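Local coordinates for putative ATP binding component of ABC-transporter (Escherichia coli, PDB 2R5O), which is the probable ATP-hydrolysing component of an ABC transporter for O-antigen polysaccharide export, its C-terminal domain binding the carbohydrate, at residues A[82-94]-A[104-118]. Sequence-based numbering, arbitrary orientation.
Sequences YDFDCVVPGILIK and TNSFLASEGRENISV
Ile91 and Thr104 pair through their backbones in both directions, Ile91 N to Thr104 O at 3.0 Å and Thr104 N to Ile91 O at 3.1 Å, toward the open end of the hairpin of strands 84-95 and 100-105, away from its turn. One step on, Gly90 and Asn105 form a non-hydrogen-bonded pair, and Ser106 N then reaches Pro89 O as the partner chain turns into a short helix. At the other end Phe84 and Val118 form a second hydrogen-bonded pair, joined by Phe84 N to Val118 O and Val118 N to Phe84 O. Between the two, Val87 N donates to Ile116 O at 2.8 Å, while a water donates to Val87 O and accepts from Ile116 N, bridging where the strands diverge.

Phe84, Val87, Ile116 and Val118 share one face. Val118 CG2 meets the Phe84 ring at its edge, in plane, 3.9 Å from CD2, and also touches Val87 CG1; Val87 CG2 packs on Ile116 CG2 at 3.6 Å.

With CG1 trans to the backbone N (chi1 179°), Val88 brings that methyl to 3.5 Å from CG of Asn105, whose OD1 caps the helix by accepting from Leu108 N. Ser106 OG lies 3.3 Å from Pro89 CD.

Strand 84-95 is thus shared by 100-105 and 116-118 along one edge and by 137-147 along the other, within an immunoglobulin-like fold. Pro89 and Ile91 pack on strand 123-131 of the facing sheet, and Trp175 and Phe184 of the second subunit cover Asn105 and Pro89.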
loop_
_atom_site.group_PDB
_atom_site.type_symbol
_atom_site.label_atom_id
_atom_site.label_comp_id
_atom_site.label_asym_id
_atom_site.label_seq_id
_atom_site.Cartn_x
_atom_site.Cartn_y
_atom_site.Cartn_z
ATOM N N TYR A 82 14.246 -32.875 -7.937
ATOM C CA TYR A 82 13.733 -33.495 -9.160
ATOM C C TYR A 82 13.777 -32.475 -10.301
ATOM O O TYR A 82 13.893 -31.264 -10.055
ATOM C CB TYR A 82 12.287 -33.953 -8.942
ATOM C CG TYR A 82 12.124 -34.937 -7.813
ATOM C CD1 TYR A 82 12.374 -36.282 -8.017
ATOM C CD2 TYR A 82 11.709 -34.537 -6.545
ATOM C CE1 TYR A 82 12.243 -37.198 -6.997
ATOM C CE2 TYR A 82 11.570 -35.463 -5.511
ATOM C CZ TYR A 82 11.830 -36.787 -5.751
ATOM O OH TYR A 82 11.700 -37.714 -4.746
ATOM N N ASP A 83 13.650 -32.950 -11.535
ATOM C CA ASP A 83 13.343 -32.075 -12.664
ATOM C C ASP A 83 11.934 -31.515 -12.487
ATOM O O ASP A 83 11.031 -32.265 -12.111
ATOM C CB ASP A 83 13.342 -32.853 -13.988
ATOM C CG ASP A 83 14.682 -33.426 -14.349
ATOM O OD1 ASP A 83 15.706 -33.111 -13.717
ATOM O OD2 ASP A 83 14.704 -34.228 -15.307
ATOM N N PHE A 84 11.738 -30.232 -12.814
ATOM C CA PHE A 84 10.421 -29.621 -12.892
ATOM C C PHE A 84 10.383 -28.719 -14.126
ATOM O O PHE A 84 11.330 -27.965 -14.376
ATOM C CB PHE A 84 10.139 -28.756 -11.661
ATOM C CG PHE A 84 10.036 -29.516 -10.359
ATOM C CD1 PHE A 84 8.836 -30.095 -9.969
ATOM C CD2 PHE A 84 11.120 -29.591 -9.494
ATOM C CE1 PHE A 84 8.723 -30.757 -8.744
ATOM C CE2 PHE A 84 11.019 -30.259 -8.287
ATOM C CZ PHE A 84 9.833 -30.844 -7.916
ATOM N N ASP A 85 9.268 -28.741 -14.849
ATOM C CA ASP A 85 9.093 -27.875 -16.028
ATOM C C ASP A 85 8.779 -26.407 -15.711
ATOM O O ASP A 85 9.114 -25.517 -16.497
ATOM C CB ASP A 85 7.997 -28.427 -16.945
ATOM C CG ASP A 85 8.340 -29.787 -17.524
ATOM O OD1 ASP A 85 9.539 -30.084 -17.737
ATOM O OD2 ASP A 85 7.390 -30.560 -17.785
ATOM N N CYS A 86 8.123 -26.150 -14.573
ATOM C CA CYS A 86 7.639 -24.817 -14.248
ATOM C C CYS A 86 7.614 -24.575 -12.742
ATOM O O CYS A 86 6.672 -24.969 -12.055
ATOM C CB CYS A 86 6.245 -24.594 -14.843
ATOM S SG CYS A 86 5.543 -22.937 -14.582
ATOM N N VAL A 87 8.665 -23.962 -12.222
ATOM C CA VAL A 87 8.762 -23.706 -10.783
ATOM C C VAL A 87 8.371 -22.248 -10.548
ATOM O O VAL A 87 8.671 -21.367 -11.365
ATOM C CB VAL A 87 10.131 -24.053 -10.176
ATOM C CG1 VAL A 87 10.466 -25.514 -10.493
ATOM C CG2 VAL A 87 11.261 -23.157 -10.710
ATOM N N VAL A 88 7.723 -22.007 -9.417
ATOM C CA VAL A 88 7.076 -20.745 -9.152
ATOM C C VAL A 88 7.379 -20.347 -7.712
ATOM O O VAL A 88 6.729 -20.794 -6.767
ATOM C CB VAL A 88 5.562 -20.883 -9.344
ATOM C CG1 VAL A 88 4.860 -19.579 -9.040
ATOM C CG2 VAL A 88 5.250 -21.315 -10.794
ATOM N N PRO A 89 8.414 -19.520 -7.524
ATOM C CA PRO A 89 8.681 -18.938 -6.217
ATOM C C PRO A 89 7.666 -17.865 -5.888
ATOM O O PRO A 89 7.133 -17.228 -6.792
ATOM C CB PRO A 89 10.067 -18.331 -6.366
ATOM C CG PRO A 89 10.197 -18.083 -7.813
ATOM C CD PRO A 89 9.423 -19.141 -8.526
ATOM N N GLY A 90 7.441 -17.609 -4.608
ATOM C CA GLY A 90 6.517 -16.580 -4.203
ATOM C C GLY A 90 6.834 -15.999 -2.855
ATOM O O GLY A 90 7.596 -16.573 -2.072
ATOM N N ILE A 91 6.170 -14.891 -2.565
ATOM C CA ILE A 91 6.288 -14.206 -1.290
ATOM C C ILE A 91 4.903 -13.793 -0.773
ATOM O O ILE A 91 3.972 -13.538 -1.566
ATOM C CB ILE A 91 7.156 -12.944 -1.412
ATOM C CG1 ILE A 91 6.676 -11.997 -2.522
ATOM C CG2 ILE A 91 8.614 -13.319 -1.563
ATOM C CD1 ILE A 91 7.367 -10.640 -2.404
ATOM N N LEU A 92 4.800 -13.673 0.554
ATOM C CA LEU A 92 3.639 -13.131 1.257
ATOM C C LEU A 92 4.167 -12.164 2.319
ATOM O O LEU A 92 5.161 -12.437 2.950
ATOM C CB LEU A 92 2.815 -14.214 1.953
ATOM C CG LEU A 92 2.396 -15.436 1.138
ATOM C CD1 LEU A 92 1.814 -16.500 2.103
ATOM C CD2 LEU A 92 1.380 -15.081 0.084
ATOM N N ILE A 93 3.450 -11.053 2.518
ATOM C CA ILE A 93 3.744 -10.082 3.559
ATOM C C ILE A 93 2.442 -9.824 4.308
ATOM O O ILE A 93 1.417 -9.513 3.695
ATOM C CB ILE A 93 4.327 -8.781 2.985
ATOM C CG1 ILE A 93 5.612 -9.057 2.176
ATOM C CG2 ILE A 93 4.589 -7.781 4.109
ATOM C CD1 ILE A 93 6.172 -7.835 1.463
ATOM N N LYS A 94 2.522 -9.916 5.631
ATOM C CA LYS A 94 1.358 -9.797 6.501
ATOM C C LYS A 94 1.710 -8.930 7.702
ATOM O O LYS A 94 2.878 -8.779 8.063
ATOM C CB LYS A 94 0.888 -11.180 6.971
ATOM C CG LYS A 94 0.598 -12.140 5.815
ATOM C CD LYS A 94 0.095 -13.545 6.216
ATOM C CE LYS A 94 -1.334 -13.524 6.669
ATOM N NZ LYS A 94 -1.816 -14.930 6.824
ATOM N N THR A 104 2.571 -12.338 -4.027
ATOM C CA THR A 104 2.784 -12.539 -5.452
ATOM C C THR A 104 3.649 -13.756 -5.657
ATOM O O THR A 104 4.107 -14.395 -4.716
ATOM C CB THR A 104 3.389 -11.269 -6.113
ATOM O OG1 THR A 104 3.327 -11.412 -7.547
ATOM C CG2 THR A 104 4.822 -11.010 -5.669
ATOM N N ASN A 105 3.874 -14.072 -6.917
ATOM C CA ASN A 105 4.793 -15.127 -7.278
ATOM C C ASN A 105 5.431 -14.758 -8.606
ATOM O O ASN A 105 5.130 -13.720 -9.175
ATOM C CB ASN A 105 4.099 -16.493 -7.253
ATOM C CG ASN A 105 3.026 -16.642 -8.289
ATOM O OD1 ASN A 105 3.113 -16.130 -9.389
ATOM N ND2 ASN A 105 2.008 -17.443 -7.946
ATOM N N SER A 106 6.344 -15.577 -9.110
ATOM C CA SER A 106 7.063 -15.240 -10.316
ATOM C C SER A 106 6.140 -14.987 -11.490
ATOM O O SER A 106 6.424 -14.129 -12.337
ATOM C CB SER A 106 8.079 -16.314 -10.669
ATOM O OG SER A 106 7.472 -17.589 -10.752
ATOM N N PHE A 107 5.094 -15.798 -11.596
ATOM C CA PHE A 107 4.143 -15.705 -12.687
ATOM C C PHE A 107 3.328 -14.406 -12.623
ATOM O O PHE A 107 3.233 -13.661 -13.603
ATOM C CB PHE A 107 3.244 -16.936 -12.655
ATOM C CG PHE A 107 2.250 -16.969 -13.783
ATOM C CD1 PHE A 107 2.660 -17.232 -15.087
ATOM C CD2 PHE A 107 0.928 -16.665 -13.550
ATOM C CE1 PHE A 107 1.743 -17.258 -16.144
ATOM C CE2 PHE A 107 -0.003 -16.675 -14.621
ATOM C CZ PHE A 107 0.435 -16.950 -15.900
ATOM N N LEU A 108 2.746 -14.128 -11.465
ATOM C CA LEU A 108 1.962 -12.899 -11.302
ATOM C C LEU A 108 2.836 -11.650 -11.404
ATOM O O LEU A 108 2.491 -10.684 -12.091
ATOM C CB LEU A 108 1.185 -12.904 -9.987
ATOM C CG LEU A 108 0.198 -14.045 -9.825
ATOM C CD1 LEU A 108 -0.498 -13.913 -8.462
ATOM C CD2 LEU A 108 -0.819 -14.064 -10.972
ATOM N N ALA A 109 3.959 -11.630 -10.709
ATOM C CA ALA A 109 4.774 -10.411 -10.640
ATOM C C ALA A 109 5.289 -10.009 -11.999
ATOM O O ALA A 109 5.378 -8.810 -12.299
ATOM C CB ALA A 109 5.916 -10.565 -9.688
ATOM N N SER A 110 5.586 -10.994 -12.836
ATOM C CA SER A 110 6.110 -10.776 -14.174
ATOM C C SER A 110 5.033 -10.769 -15.239
ATOM O O SER A 110 5.339 -10.728 -16.429
ATOM C CB SER A 110 7.141 -11.842 -14.516
ATOM O OG SER A 110 6.537 -13.090 -14.828
ATOM N N GLU A 111 3.768 -10.785 -14.831
ATOM C CA GLU A 111 2.637 -10.712 -15.776
ATOM C C GLU A 111 2.697 -11.810 -16.816
ATOM O O GLU A 111 2.275 -11.623 -17.974
ATOM C CB GLU A 111 2.533 -9.329 -16.438
ATOM C CG GLU A 111 2.326 -8.186 -15.497
ATOM C CD GLU A 111 2.373 -6.866 -16.221
ATOM O OE1 GLU A 111 1.427 -6.555 -16.972
ATOM O OE2 GLU A 111 3.361 -6.148 -16.048
ATOM N N GLY A 112 3.192 -12.970 -16.398
ATOM C CA GLY A 112 3.288 -14.138 -17.269
ATOM C C GLY A 112 4.572 -14.266 -18.062
ATOM O O GLY A 112 4.716 -15.211 -18.828
ATOM N N ARG A 113 5.519 -13.348 -17.888
ATOM C CA ARG A 113 6.780 -13.394 -18.645
ATOM C C ARG A 113 7.617 -14.619 -18.282
ATOM O O ARG A 113 8.186 -15.280 -19.156
ATOM C CB ARG A 113 7.599 -12.132 -18.338
ATOM C CG ARG A 113 8.870 -11.991 -19.166
ATOM C CD ARG A 113 9.746 -10.812 -18.708
ATOM N NE ARG A 113 10.368 -11.083 -17.405
ATOM C CZ ARG A 113 10.127 -10.396 -16.292
ATOM N NH1 ARG A 113 9.289 -9.382 -16.274
ATOM N NH2 ARG A 113 10.723 -10.755 -15.158
ATOM N N GLU A 114 7.764 -14.852 -16.982
ATOM C CA GLU A 114 8.692 -15.852 -16.471
ATOM C C GLU A 114 8.133 -17.254 -16.535
ATOM O O GLU A 114 7.021 -17.502 -16.043
ATOM C CB GLU A 114 8.999 -15.548 -14.996
ATOM C CG GLU A 114 9.786 -14.266 -14.801
ATOM C CD GLU A 114 11.281 -14.400 -15.008
ATOM O OE1 GLU A 114 11.810 -15.533 -14.956
ATOM O OE2 GLU A 114 11.927 -13.354 -15.183
ATOM N N ASN A 115 8.918 -18.153 -17.116
ATOM C CA ASN A 115 8.711 -19.595 -16.977
ATOM C C ASN A 115 10.053 -20.228 -16.690
ATOM O O ASN A 115 10.961 -20.139 -17.502
ATOM C CB ASN A 115 8.092 -20.243 -18.216
ATOM C CG ASN A 115 7.709 -21.696 -17.967
ATOM O OD1 ASN A 115 6.602 -21.978 -17.518
ATOM N ND2 ASN A 115 8.645 -22.621 -18.201
ATOM N N ILE A 116 10.147 -20.889 -15.543
ATOM C CA ILE A 116 11.404 -21.376 -14.998
ATOM C C ILE A 116 11.405 -22.899 -14.912
ATOM O O ILE A 116 10.616 -23.484 -14.186
ATOM C CB ILE A 116 11.648 -20.787 -13.593
ATOM C CG1 ILE A 116 11.436 -19.252 -13.596
ATOM C CG2 ILE A 116 13.047 -21.125 -13.128
ATOM C CD1 ILE A 116 11.215 -18.655 -12.231
ATOM N N SER A 117 12.305 -23.534 -15.654
ATOM C CA SER A 117 12.492 -24.985 -15.580
ATOM C C SER A 117 13.805 -25.276 -14.871
ATOM O O SER A 117 14.754 -24.507 -14.965
ATOM C CB SER A 117 12.476 -25.615 -16.966
ATOM O OG SER A 117 13.491 -25.042 -17.755
ATOM N N VAL A 118 13.837 -26.394 -14.171
ATOM C CA VAL A 118 15.007 -26.816 -13.411
ATOM C C VAL A 118 15.248 -28.302 -13.603
ATOM O O VAL A 118 14.339 -29.049 -13.976
ATOM C CB VAL A 118 14.866 -26.539 -11.903
ATOM C CG1 VAL A 118 14.613 -25.049 -11.668
ATOM C CG2 VAL A 118 13.785 -27.397 -11.291
HETATM O O HOH W 1 7.880 -20.803 -13.847
#